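Putative enoyl-CoA hydratase/isomerase (Acinetobacter baumannii, PDB 3FDU) is a putative enoyl-CoA hydratase/isomerase of the crotonase superfamily, probably acting on the acyl chain of coenzyme A thioesters. Local coordinates at residues A[18-21]-A[26-29]; A[32-37]-A[64-69]; A[49-54]-A[202-207]; A[91-96]-A[224-229]. The protein carries 4 engineered substitutions. All blocks are in the same frame, centred on the assembly; numbering follows the deposited sequence.

Contact 1: A[18-21]-A[26-29]; sequences LAIN and KNAL
Asn21 and Asn27 bring the two backbones closest, their CA atoms 6.3 Å apart, where the chain leaves strand 15-20 and doubles back through a loop; Lys26 and Asn27 both have positive phi, which helps the loop to turn. The contact itself is built round Ile20 and the amide of Asn27. With CG anti to the carbonyl carbon (chi1 -81°), the Asn27 side chain reaches in toward the strand and crosses that of Ile20 at a slant. Its ND2 lies 3.1 Å from Ile20 O, but the N-H points poorly at the oxygen (135°), so this bond is weak. The same ND2 also bonds to Phe62 O, and OD1 accepts the backbone N-H of Arg22. The amide is thus gripped at both ends and pins down the start of the loop. The CG2 methyl of Ile20, anti to the backbone N, packs against the amide carbon of Asn27, 3.6 Å from CG, and its apolar partner is Leu29 CD2 at 4.0 Å. This methyl is therefore shared by the amide and by the leucine that ends the segment. Behind it, strand 15-20 runs between strand 7-12 and strand 52-57 in the main sheet, with Leu18 and Ile20 packed on helix 31-46, while Leu29 leans on Tyr34 of that helix.

Contact 2: A[32-37]-A[64-69]; sequences ELYLWI and AGNDMK
Tyr34 and Asn66 make practically the whole contact, through a single hydrogen bond in which the tyrosine hydroxyl is the donor. Tyr34 OH stands 2.7 Å from Asn66 OD1. The oxygen lies at the edge of the ring, in its plane, but the ring and the amide are turned 36° against each other, and the hydroxyl approaches OD1 tilted 30° from the carbonyl plane. The two side chains meet at about a right angle, and the hydroxyl comes close to the asparagine backbone as well, with OH 3.3 Å from Asn66 CA. Asn66 has CG anti to its own N, which swings the amide toward the tyrosine, and the turn about chi2 (39°) sets OD1 on the hydroxyl. The tight side is the tyrosine's: its ring is buried against Leu29, Pro87 and Leu91. The asparagine side is looser, since Asn66 is partly exposed and its ND2 bonds to a glycerol probably left from crystallisation. Beyond it Asp67 is the N-cap of helix 68-76, with OD2 on the N-H of Asp70 and OD1 in a salt bridge to Arg22. In crotonases the matching Gly-Xaa-Asp loop lends a peptide N-H to the oxyanion hole, so this loop probably borders the active site. With the tyrosine at the carbonyl end of the amide and the glycerol at its NH2, the two bonds together probably fix which way round the amide lies.

Contact 3: A[49-54]-A[202-207]; sequences DVRVVV and LPLASL. Engineered in segment 49-54: Val53 (natural residue Ile).
Arg51 lays one face of its guanidinium over Leu204, whose CB is 4.3 Å from NH2, while Leu202 O and a water molecule sit at its edge. The carbonyl comes very near, with Leu202 O 2.6 Å from NH2, yet the angle is poor for a hydrogen bond and so close an approach is doubtful. The water makes the better-formed link. It accepts the N-H of Leu204 at 3.0 Å from N, and more weakly a hydrogen of Arg51 NH1 at 3.3 Å from the water oxygen, and so bridges the arginine to the first turn of helix 204-214. A bend at chi3 (70°) folds the end of the arginine chain over that turn, just after Pro203 at the N-cap. The backbones themselves stay apart: Arg51 and Leu204, the nearest pair, have CA atoms 7.1 Å from each other. Arg51 also rests on Thr200 in helix 188-200, which Val52 packs against from the strand. The same segment, 202-207, also meets a second subunit through Leu202, Pro203, Ala205 and Ser206, with Ser206 OG bonded to Leu141 O there. The arrangement fits the crotonase fold, in which a core of repeated strand and helix units is followed by C-terminal helices that take part in trimer assembly; here the entrance to strand 52-57 meets helix 204-214, which probably belongs to them.

Contact 4: A[91-96]-A[224-229]; sequences LLKSAA and CIDHEA. With SO4 (sulfate ion), chain G.
Lys93 and Asp226 form the salt bridge that joins two nearly antiparallel helices, whose axes pass 11.0 Å apart at 171°. Lys93 NZ lies 3.0 Å from Asp226 OD1 and meets the syn lone pair of that oxygen, the side facing OD2. The ammonium has two more acceptors: Gly84 O, and O3 of a sulfate ion probably taken up from the crystallisation liquor. Three acceptors match the three hydrogens of an ammonium group. The sulfate distance, 2.5 Å from NZ to O3, is so short that the exact position of the ion is doubtful, but the ion also bonds to Arg97 NH1, so two positive side chains hold it. A bend at chi3 (-70°) turns the far end of the lysine, bringing NZ toward Asp226 and the sulfate. Nearer the backbone the contact is apolar: Lys93 CG packs 3.8 Å from Ile225 CG2, the two side chains running past each other in opposite directions. Ile225 CD1 reaches toward the backbone of Leu92, 4.5 Å from its O. Other polar groups of these helices are satisfied outside the pair: Glu228 takes the N-H of Gly146 on OE1 and bonds Ser148 OG through OE2, Ser94 OG bonds to Asp42 OD1 and Val90 O, and Ala96 O accepts Lys215 NZ. Helix 87-97 lies between helix 31-46, touched by Leu91 and Ser94, and helix 218-236, while Leu92 packs on helix 113-116 and His227 meets Leu213 of a third subunit.

From the N terminus, contact 1 closes a short loop after strand 15-20 before helix 31-46 begins. Contact 2 then spans from that helix to the start of helix 68-76, and touches contact 1 through probable backbone hydrogen bonds of Leu29 with Gly65 and Asp67. Contact 3 opens inside that span, at the entrance to strand 52-57, next to strand 15-20, and closes far on at helix 204-214, so it crosses contact 2. Contact 4 starts within contact 3 and ends beyond it, at helix 218-236, crossing it too. Leu91 against Ile37 joins contacts 2 and 4. Contacts 1 and 2 tie strand 15-20 and helix 31-46 to the loops beside them, while contacts 3 and 4 bring in the C-terminal helices.

Contact 1: A[18-21]-A[26-29]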
loop_
_atom_site.group_PDB
_atom_site.type_symbol
_atom_site.label_atom_id
_atom_site.label_comp_id
_atom_site.label_asym_id
_atom_site.label_seq_id
_atom_site.Cartn_x
_atom_site.Cartn_y
_atom_site.Cartn_z
ATOM N N LEU A 18 -19.567 -21.636 0.522
ATOM C CA LEU A 18 -19.467 -22.053 1.922
ATOM C C LEU A 18 -20.151 -20.990 2.773
ATOM O O LEU A 18 -19.748 -19.825 2.796
ATOM C CB LEU A 18 -18.010 -22.231 2.360
ATOM C CG LEU A 18 -17.276 -23.425 1.697
ATOM C CD1 LEU A 18 -15.812 -23.472 2.053
ATOM C CD2 LEU A 18 -17.966 -24.714 2.130
ATOM N N ALA A 19 -21.195 -21.375 3.485
ATOM C CA ALA A 19 -21.915 -20.367 4.226
ATOM C C ALA A 19 -21.973 -20.688 5.704
ATOM O O ALA A 19 -22.497 -21.738 6.107
ATOM C CB ALA A 19 -23.343 -20.177 3.625
ATOM N N ILE A 20 -21.423 -19.773 6.501
ATOM C CA ILE A 20 -21.441 -19.894 7.956
ATOM C C ILE A 20 -22.874 -19.670 8.437
ATOM O O ILE A 20 -23.536 -18.664 8.093
ATOM C CB ILE A 20 -20.425 -18.910 8.617
ATOM C CG1 ILE A 20 -19.003 -19.136 7.986
ATOM C CG2 ILE A 20 -20.341 -19.133 10.070
ATOM C CD1 ILE A 20 -17.926 -18.095 8.433
ATOM N N ASN A 21 -23.340 -20.597 9.267
ATOM C CA ASN A 21 -24.742 -20.593 9.660
ATOM C C ASN A 21 -24.871 -20.872 11.162
ATOM O O ASN A 21 -25.226 -21.989 11.579
ATOM C CB ASN A 21 -25.459 -21.688 8.858
ATOM C CG ASN A 21 -26.965 -21.594 8.951
ATOM O OD1 ASN A 21 -27.528 -20.620 9.455
ATOM N ND2 ASN A 21 -27.625 -22.634 8.476
ATOM N N LYS A 26 -24.670 -14.903 16.066
ATOM C CA LYS A 26 -24.182 -14.056 14.955
ATOM C C LYS A 26 -22.869 -14.583 14.375
ATOM O O LYS A 26 -21.917 -13.796 14.120
ATOM C CB LYS A 26 -23.999 -12.610 15.389
ATOM C CG LYS A 26 -25.344 -11.959 15.756
ATOM C CD LYS A 26 -25.157 -10.586 16.368
ATOM C CE LYS A 26 -24.902 -9.578 15.298
ATOM N NZ LYS A 26 -25.824 -8.390 15.439
ATOM N N ASN A 27 -22.840 -15.896 14.172
ATOM C CA ASN A 27 -21.740 -16.508 13.446
ATOM C C ASN A 27 -20.378 -16.400 14.173
ATOM O O ASN A 27 -19.305 -16.488 13.543
ATOM C CB ASN A 27 -21.672 -15.916 12.022
ATOM C CG ASN A 27 -22.700 -16.576 11.078
ATOM O OD1 ASN A 27 -23.516 -17.366 11.536
ATOM N ND2 ASN A 27 -22.666 -16.239 9.766
ATOM N N ALA A 28 -20.402 -16.200 15.482
ATOM C CA ALA A 28 -19.128 -16.344 16.247
ATOM C C ALA A 28 -18.525 -17.718 16.011
ATOM O O ALA A 28 -19.253 -18.720 15.955
ATOM C CB ALA A 28 -19.307 -16.072 17.804
ATOM N N LEU A 29 -17.195 -17.782 15.894
ATOM C CA LEU A 29 -16.540 -19.061 15.556
ATOM C C LEU A 29 -15.894 -19.711 16.776
ATOM O O LEU A 29 -15.230 -19.052 17.525
ATOM C CB LEU A 29 -15.477 -18.868 14.469
ATOM C CG LEU A 29 -16.067 -18.193 13.224
ATOM C CD1 LEU A 29 -14.981 -17.810 12.219
ATOM C CD2 LEU A 29 -17.132 -19.108 12.535
#

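Contact 2: A[32-37]-A[64-69]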
loop_
_atom_site.group_PDB
_atom_site.type_symbol
_atom_site.label_atom_id
_atom_site.label_comp_id
_atom_site.label_asym_id
_atom_site.label_seq_id
_atom_site.Cartn_x
_atom_site.Cartn_y
_atom_site.Cartn_z
ATOM N N GLU A 32 -13.555 -25.919 16.842
ATOM C CA GLU A 32 -13.798 -26.939 15.828
ATOM C C GLU A 32 -14.424 -26.409 14.513
ATOM O O GLU A 32 -14.198 -26.949 13.445
ATOM C CB GLU A 32 -14.622 -28.086 16.427
ATOM C CG GLU A 32 -13.725 -29.155 17.156
ATOM C CD GLU A 32 -14.264 -30.582 17.035
ATOM O OE1 GLU A 32 -15.300 -30.882 17.671
ATOM O OE2 GLU A 32 -13.659 -31.404 16.293
ATOM N N LEU A 33 -15.180 -25.332 14.593
ATOM C CA LEU A 33 -15.750 -24.736 13.382
ATOM C C LEU A 33 -14.634 -24.098 12.549
ATOM O O LEU A 33 -14.614 -24.253 11.330
ATOM C CB LEU A 33 -16.850 -23.728 13.755
ATOM C CG LEU A 33 -17.544 -22.934 12.625
ATOM C CD1 LEU A 33 -18.081 -23.897 11.549
ATOM C CD2 LEU A 33 -18.679 -22.142 13.241
ATOM N N TYR A 34 -13.667 -23.419 13.190
ATOM C CA TYR A 34 -12.490 -22.966 12.420
ATOM C C TYR A 34 -11.861 -24.143 11.590
ATOM O O TYR A 34 -11.537 -24.011 10.384
ATOM C CB TYR A 34 -11.406 -22.412 13.330
ATOM C CG TYR A 34 -11.659 -21.121 14.084
ATOM C CD1 TYR A 34 -11.617 -19.883 13.436
ATOM C CD2 TYR A 34 -11.848 -21.132 15.467
ATOM C CE1 TYR A 34 -11.780 -18.699 14.136
ATOM C CE2 TYR A 34 -12.018 -19.943 16.180
ATOM C CZ TYR A 34 -12.000 -18.739 15.505
ATOM O OH TYR A 34 -12.116 -17.551 16.204
ATOM N N LEU A 35 -11.711 -25.301 12.226
ATOM C CA LEU A 35 -11.112 -26.463 11.541
ATOM C C LEU A 35 -11.978 -27.031 10.443
ATOM O O LEU A 35 -11.475 -27.488 9.380
ATOM C CB LEU A 35 -10.811 -27.567 12.558
ATOM C CG LEU A 35 -9.900 -27.122 13.712
ATOM C CD1 LEU A 35 -9.644 -28.285 14.685
ATOM C CD2 LEU A 35 -8.541 -26.564 13.190
ATOM N N TRP A 36 -13.287 -27.069 10.690
ATOM C CA TRP A 36 -14.198 -27.547 9.650
ATOM C C TRP A 36 -14.125 -26.618 8.443
ATOM O O TRP A 36 -14.151 -27.081 7.306
ATOM C CB TRP A 36 -15.652 -27.590 10.145
ATOM C CG TRP A 36 -15.820 -28.539 11.295
ATOM C CD1 TRP A 36 -15.021 -29.601 11.596
ATOM C CD2 TRP A 36 -16.825 -28.476 12.332
ATOM N NE1 TRP A 36 -15.476 -30.216 12.751
ATOM C CE2 TRP A 36 -16.590 -29.559 13.208
ATOM C CE3 TRP A 36 -17.913 -27.637 12.574
ATOM C CZ2 TRP A 36 -17.394 -29.801 14.345
ATOM C CZ3 TRP A 36 -18.729 -27.881 13.683
ATOM C CH2 TRP A 36 -18.455 -28.963 14.560
ATOM N N ILE A 37 -14.095 -25.301 8.686
ATOM C CA ILE A 37 -13.959 -24.393 7.533
ATOM C C ILE A 37 -12.605 -24.621 6.809
ATOM O O ILE A 37 -12.537 -24.639 5.559
ATOM C CB ILE A 37 -14.131 -22.918 7.910
ATOM C CG1 ILE A 37 -15.538 -22.666 8.560
ATOM C CG2 ILE A 37 -14.033 -22.061 6.629
ATOM C CD1 ILE A 37 -15.618 -21.251 9.297
ATOM N N ALA A 64 -19.181 -12.665 13.992
ATOM C CA ALA A 64 -19.005 -11.861 15.195
ATOM C C ALA A 64 -17.590 -12.054 15.764
ATOM O O ALA A 64 -17.226 -11.470 16.786
ATOM C CB ALA A 64 -20.068 -12.267 16.272
ATOM N N GLY A 65 -16.783 -12.880 15.121
ATOM C CA GLY A 65 -15.403 -13.087 15.657
ATOM C C GLY A 65 -15.256 -14.345 16.517
ATOM O O GLY A 65 -16.114 -15.221 16.507
ATOM N N ASN A 66 -14.162 -14.436 17.274
ATOM C CA ASN A 66 -13.912 -15.611 18.128
ATOM C C ASN A 66 -15.034 -15.724 19.185
ATOM O O ASN A 66 -15.347 -14.760 19.832
ATOM C CB ASN A 66 -12.560 -15.439 18.835
ATOM C CG ASN A 66 -12.094 -16.681 19.490
ATOM O OD1 ASN A 66 -12.260 -17.787 18.938
ATOM N ND2 ASN A 66 -11.485 -16.540 20.695
ATOM N N ASP A 67 -15.628 -16.902 19.342
ATOM C CA ASP A 67 -16.651 -17.113 20.366
ATOM C C ASP A 67 -16.122 -16.866 21.799
ATOM O O ASP A 67 -15.125 -17.527 22.265
ATOM C CB ASP A 67 -17.186 -18.523 20.211
ATOM C CG ASP A 67 -18.321 -18.835 21.190
ATOM O OD1 ASP A 67 -19.472 -18.758 20.750
ATOM O OD2 ASP A 67 -18.054 -19.144 22.379
ATOM N N MET A 68 -16.767 -15.930 22.515
ATOM C CA MET A 68 -16.150 -15.457 23.760
ATOM C C MET A 68 -16.245 -16.511 24.881
ATOM O O MET A 68 -15.339 -16.662 25.696
ATOM C CB MET A 68 -16.646 -14.047 24.179
ATOM C CG MET A 68 -15.599 -13.314 25.053
ATOM S SD MET A 68 -14.182 -12.575 24.193
ATOM C CE MET A 68 -13.965 -13.272 22.588
ATOM N N LYS A 69 -17.325 -17.274 24.897
ATOM C CA LYS A 69 -17.450 -18.347 25.863
ATOM C C LYS A 69 -16.315 -19.358 25.688
ATOM O O LYS A 69 -15.630 -19.676 26.655
ATOM C CB LYS A 69 -18.790 -19.051 25.722
ATOM C CG LYS A 69 -19.704 -18.728 26.883
ATOM C CD LYS A 69 -21.155 -18.511 26.446
ATOM C CE LYS A 69 -21.885 -17.659 27.481
ATOM N NZ LYS A 69 -23.210 -17.211 26.945
#

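Contact 3: A[49-54]-A[202-207]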
loop_
_atom_site.group_PDB
_atom_site.type_symbol
_atom_site.label_atom_id
_atom_site.label_comp_id
_atom_site.label_asym_id
_atom_site.label_seq_id
_atom_site.Cartn_x
_atom_site.Cartn_y
_atom_site.Cartn_z
ATOM N N ASP A 49 -14.162 -30.782 -9.538
ATOM C CA ASP A 49 -15.410 -30.090 -9.884
ATOM C C ASP A 49 -15.545 -28.681 -9.260
ATOM O O ASP A 49 -16.514 -27.998 -9.517
ATOM C CB ASP A 49 -16.633 -30.879 -9.440
ATOM C CG ASP A 49 -16.678 -32.280 -10.032
ATOM O OD1 ASP A 49 -16.511 -32.413 -11.262
ATOM O OD2 ASP A 49 -16.884 -33.226 -9.254
ATOM N N VAL A 50 -14.598 -28.258 -8.425
ATOM C CA VAL A 50 -14.665 -26.881 -7.861
ATOM C C VAL A 50 -13.653 -25.983 -8.616
ATOM O O VAL A 50 -12.440 -26.306 -8.664
ATOM C CB VAL A 50 -14.258 -26.889 -6.381
ATOM C CG1 VAL A 50 -14.152 -25.466 -5.833
ATOM C CG2 VAL A 50 -15.203 -27.728 -5.543
ATOM N N ARG A 51 -14.118 -24.846 -9.144
ATOM C CA ARG A 51 -13.217 -23.879 -9.779
ATOM C C ARG A 51 -13.052 -22.573 -8.968
ATOM O O ARG A 51 -11.976 -21.947 -9.001
ATOM C CB ARG A 51 -13.743 -23.555 -11.196
ATOM C CG ARG A 51 -13.578 -24.786 -12.154
ATOM C CD ARG A 51 -14.484 -24.646 -13.382
ATOM N NE ARG A 51 -13.933 -23.570 -14.179
ATOM C CZ ARG A 51 -13.135 -23.738 -15.221
ATOM N NH1 ARG A 51 -12.862 -24.967 -15.681
ATOM N NH2 ARG A 51 -12.663 -22.666 -15.833
ATOM N N VAL A 52 -14.137 -22.160 -8.280
ATOM C CA VAL A 52 -14.145 -20.921 -7.425
ATOM C C VAL A 52 -14.811 -21.174 -6.074
ATOM O O VAL A 52 -15.808 -21.898 -5.977
ATOM C CB VAL A 52 -14.849 -19.784 -8.119
ATOM C CG1 VAL A 52 -14.897 -18.476 -7.231
ATOM C CG2 VAL A 52 -14.212 -19.510 -9.548
ATOM N N VAL A 53 -14.236 -20.614 -5.010
ATOM C CA VAL A 53 -14.867 -20.699 -3.712
ATOM C C VAL A 53 -15.451 -19.341 -3.267
ATOM O O VAL A 53 -14.789 -18.266 -3.372
ATOM C CB VAL A 53 -13.881 -21.237 -2.617
ATOM C CG1 VAL A 53 -14.615 -21.358 -1.239
ATOM C CG2 VAL A 53 -13.300 -22.609 -3.045
ATOM N N VAL A 54 -16.669 -19.380 -2.747
ATOM C CA VAL A 54 -17.267 -18.181 -2.149
ATOM C C VAL A 54 -17.500 -18.557 -0.713
ATOM O O VAL A 54 -18.125 -19.590 -0.440
ATOM C CB VAL A 54 -18.633 -17.820 -2.767
ATOM C CG1 VAL A 54 -19.318 -16.672 -1.973
ATOM C CG2 VAL A 54 -18.486 -17.386 -4.270
ATOM N N LEU A 202 -13.625 -18.609 -17.243
ATOM C CA LEU A 202 -12.253 -18.269 -17.706
ATOM C C LEU A 202 -11.375 -19.478 -17.485
ATOM O O LEU A 202 -11.789 -20.390 -16.772
ATOM C CB LEU A 202 -11.681 -17.011 -16.980
ATOM C CG LEU A 202 -12.543 -15.740 -17.191
ATOM C CD1 LEU A 202 -12.134 -14.438 -16.375
ATOM C CD2 LEU A 202 -12.587 -15.378 -18.667
ATOM N N PRO A 203 -10.189 -19.531 -18.128
ATOM C CA PRO A 203 -9.359 -20.739 -18.048
ATOM C C PRO A 203 -8.816 -20.964 -16.667
ATOM O O PRO A 203 -8.230 -20.046 -16.060
ATOM C CB PRO A 203 -8.200 -20.447 -19.012
ATOM C CG PRO A 203 -8.773 -19.507 -20.006
ATOM C CD PRO A 203 -9.692 -18.603 -19.155
ATOM N N LEU A 204 -9.002 -22.180 -16.160
ATOM C CA LEU A 204 -8.491 -22.514 -14.849
ATOM C C LEU A 204 -6.980 -22.317 -14.744
ATOM O O LEU A 204 -6.468 -21.869 -13.688
ATOM C CB LEU A 204 -8.827 -23.971 -14.461
ATOM C CG LEU A 204 -8.144 -24.329 -13.101
ATOM C CD1 LEU A 204 -9.115 -24.816 -11.985
ATOM C CD2 LEU A 204 -7.042 -25.321 -13.295
ATOM N N ALA A 205 -6.247 -22.692 -15.791
ATOM C CA ALA A 205 -4.794 -22.628 -15.716
ATOM C C ALA A 205 -4.273 -21.198 -15.636
ATOM O O ALA A 205 -3.301 -20.951 -14.925
ATOM C CB ALA A 205 -4.125 -23.375 -16.926
ATOM N N SER A 206 -4.862 -20.288 -16.409
ATOM C CA SER A 206 -4.537 -18.851 -16.362
ATOM C C SER A 206 -4.782 -18.269 -14.953
ATOM O O SER A 206 -3.970 -17.494 -14.412
ATOM C CB SER A 206 -5.454 -18.080 -17.305
ATOM O OG SER A 206 -5.044 -18.198 -18.668
ATOM N N LEU A 207 -5.942 -18.600 -14.399
ATOM C CA LEU A 207 -6.282 -18.151 -13.040
ATOM C C LEU A 207 -5.346 -18.690 -11.990
ATOM O O LEU A 207 -4.862 -17.939 -11.128
ATOM C CB LEU A 207 -7.778 -18.430 -12.703
ATOM C CG LEU A 207 -8.765 -17.474 -13.381
ATOM C CD1 LEU A 207 -10.239 -17.945 -13.259
ATOM C CD2 LEU A 207 -8.669 -15.964 -12.875
HETATM O O HOH W 1 -10.440 -24.218 -17.806
#

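Contact 4: A[91-96]-A[224-229]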
loop_
_atom_site.group_PDB
_atom_site.type_symbol
_atom_site.label_atom_id
_atom_site.label_comp_id
_atom_site.label_asym_id
_atom_site.label_seq_id
_atom_site.Cartn_x
_atom_site.Cartn_y
_atom_site.Cartn_z
ATOM N N LEU A 91 -7.140 -22.140 9.938
ATOM C CA LEU A 91 -8.080 -21.562 8.952
ATOM C C LEU A 91 -7.373 -20.500 8.112
ATOM O O LEU A 91 -7.467 -20.526 6.860
ATOM C CB LEU A 91 -9.321 -20.969 9.648
ATOM C CG LEU A 91 -10.269 -20.143 8.750
ATOM C CD1 LEU A 91 -10.692 -20.991 7.573
ATOM C CD2 LEU A 91 -11.513 -19.680 9.578
ATOM N N LEU A 92 -6.698 -19.553 8.776
ATOM C CA LEU A 92 -6.060 -18.489 8.021
ATOM C C LEU A 92 -5.025 -19.007 7.037
ATOM O O LEU A 92 -4.941 -18.504 5.924
ATOM C CB LEU A 92 -5.453 -17.414 8.930
ATOM C CG LEU A 92 -6.474 -16.520 9.679
ATOM C CD1 LEU A 92 -5.904 -16.012 11.044
ATOM C CD2 LEU A 92 -6.896 -15.366 8.814
ATOM N N LYS A 93 -4.189 -19.982 7.453
ATOM C CA LYS A 93 -3.264 -20.600 6.484
ATOM C C LYS A 93 -3.948 -21.404 5.370
ATOM O O LYS A 93 -3.490 -21.382 4.209
ATOM C CB LYS A 93 -2.179 -21.459 7.202
ATOM C CG LYS A 93 -1.249 -20.605 8.099
ATOM C CD LYS A 93 -0.185 -21.447 8.863
ATOM C CE LYS A 93 -0.846 -22.286 9.950
ATOM N NZ LYS A 93 0.206 -23.034 10.752
ATOM N N SER A 94 -4.989 -22.171 5.696
ATOM C CA SER A 94 -5.728 -22.858 4.660
ATOM C C SER A 94 -6.263 -21.889 3.591
ATOM O O SER A 94 -6.284 -22.196 2.422
ATOM C CB SER A 94 -6.930 -23.610 5.211
ATOM O OG SER A 94 -6.480 -24.790 5.893
ATOM N N ALA A 95 -6.791 -20.781 4.046
ATOM C CA ALA A 95 -7.276 -19.765 3.165
ATOM C C ALA A 95 -6.125 -19.166 2.347
ATOM O O ALA A 95 -6.232 -19.084 1.133
ATOM C CB ALA A 95 -8.051 -18.684 3.965
ATOM N N ALA A 96 -5.023 -18.790 3.005
ATOM C CA ALA A 96 -3.879 -18.237 2.281
ATOM C C ALA A 96 -3.372 -19.171 1.173
ATOM O O ALA A 96 -2.964 -18.691 0.105
ATOM C CB ALA A 96 -2.713 -17.872 3.246
ATOM N N CYS A 224 4.917 -15.290 8.594
ATOM C CA CYS A 224 4.379 -14.154 9.361
ATOM C C CYS A 224 3.192 -14.608 10.220
ATOM O O CYS A 224 3.138 -14.314 11.419
ATOM C CB CYS A 224 3.966 -13.015 8.428
ATOM S SG CYS A 224 3.244 -11.573 9.308
ATOM N N ILE A 225 2.249 -15.345 9.626
ATOM C CA ILE A 225 1.141 -15.910 10.410
ATOM C C ILE A 225 1.626 -16.696 11.660
ATOM O O ILE A 225 1.111 -16.516 12.764
ATOM C CB ILE A 225 0.221 -16.762 9.505
ATOM C CG1 ILE A 225 -0.488 -15.794 8.529
ATOM C CG2 ILE A 225 -0.861 -17.611 10.352
ATOM C CD1 ILE A 225 -1.207 -16.493 7.329
ATOM N N ASP A 226 2.657 -17.517 11.464
ATOM C CA ASP A 226 3.183 -18.410 12.535
ATOM C C ASP A 226 3.882 -17.615 13.625
ATOM O O ASP A 226 3.743 -17.910 14.794
ATOM C CB ASP A 226 4.110 -19.489 11.956
ATOM C CG ASP A 226 3.331 -20.638 11.242
ATOM O OD1 ASP A 226 2.120 -20.878 11.467
ATOM O OD2 ASP A 226 3.948 -21.352 10.443
ATOM N N HIS A 227 4.614 -16.586 13.244
ATOM C CA HIS A 227 5.374 -15.847 14.238
ATOM C C HIS A 227 4.394 -14.930 15.013
ATOM O O HIS A 227 4.527 -14.713 16.218
ATOM C CB HIS A 227 6.482 -15.023 13.573
ATOM C CG HIS A 227 7.075 -14.002 14.483
ATOM N ND1 HIS A 227 7.628 -14.335 15.709
ATOM C CD2 HIS A 227 7.136 -12.648 14.393
ATOM C CE1 HIS A 227 8.041 -13.239 16.316
ATOM N NE2 HIS A 227 7.756 -12.200 15.540
ATOM N N GLU A 228 3.405 -14.393 14.310
ATOM C CA GLU A 228 2.312 -13.689 15.009
ATOM C C GLU A 228 1.641 -14.616 16.021
ATOM O O GLU A 228 1.328 -14.194 17.155
ATOM C CB GLU A 228 1.247 -13.212 14.025
ATOM C CG GLU A 228 1.618 -11.916 13.303
ATOM C CD GLU A 228 0.456 -11.390 12.423
ATOM O OE1 GLU A 228 -0.561 -12.123 12.302
ATOM O OE2 GLU A 228 0.575 -10.259 11.870
ATOM N N ALA A 229 1.388 -15.854 15.605
ATOM C CA ALA A 229 0.667 -16.810 16.438
ATOM C C ALA A 229 1.439 -17.022 17.738
ATOM O O ALA A 229 0.860 -17.155 18.798
ATOM C CB ALA A 229 0.474 -18.171 15.681
HETATM S S SO4 G . 1.402 -25.650 8.270
HETATM O O1 SO4 G . 2.469 -24.835 7.666
HETATM O O2 SO4 G . 1.975 -26.693 9.107
HETATM O O3 SO4 G . 0.471 -24.826 9.039
HETATM O O4 SO4 G . 0.592 -26.222 7.190
#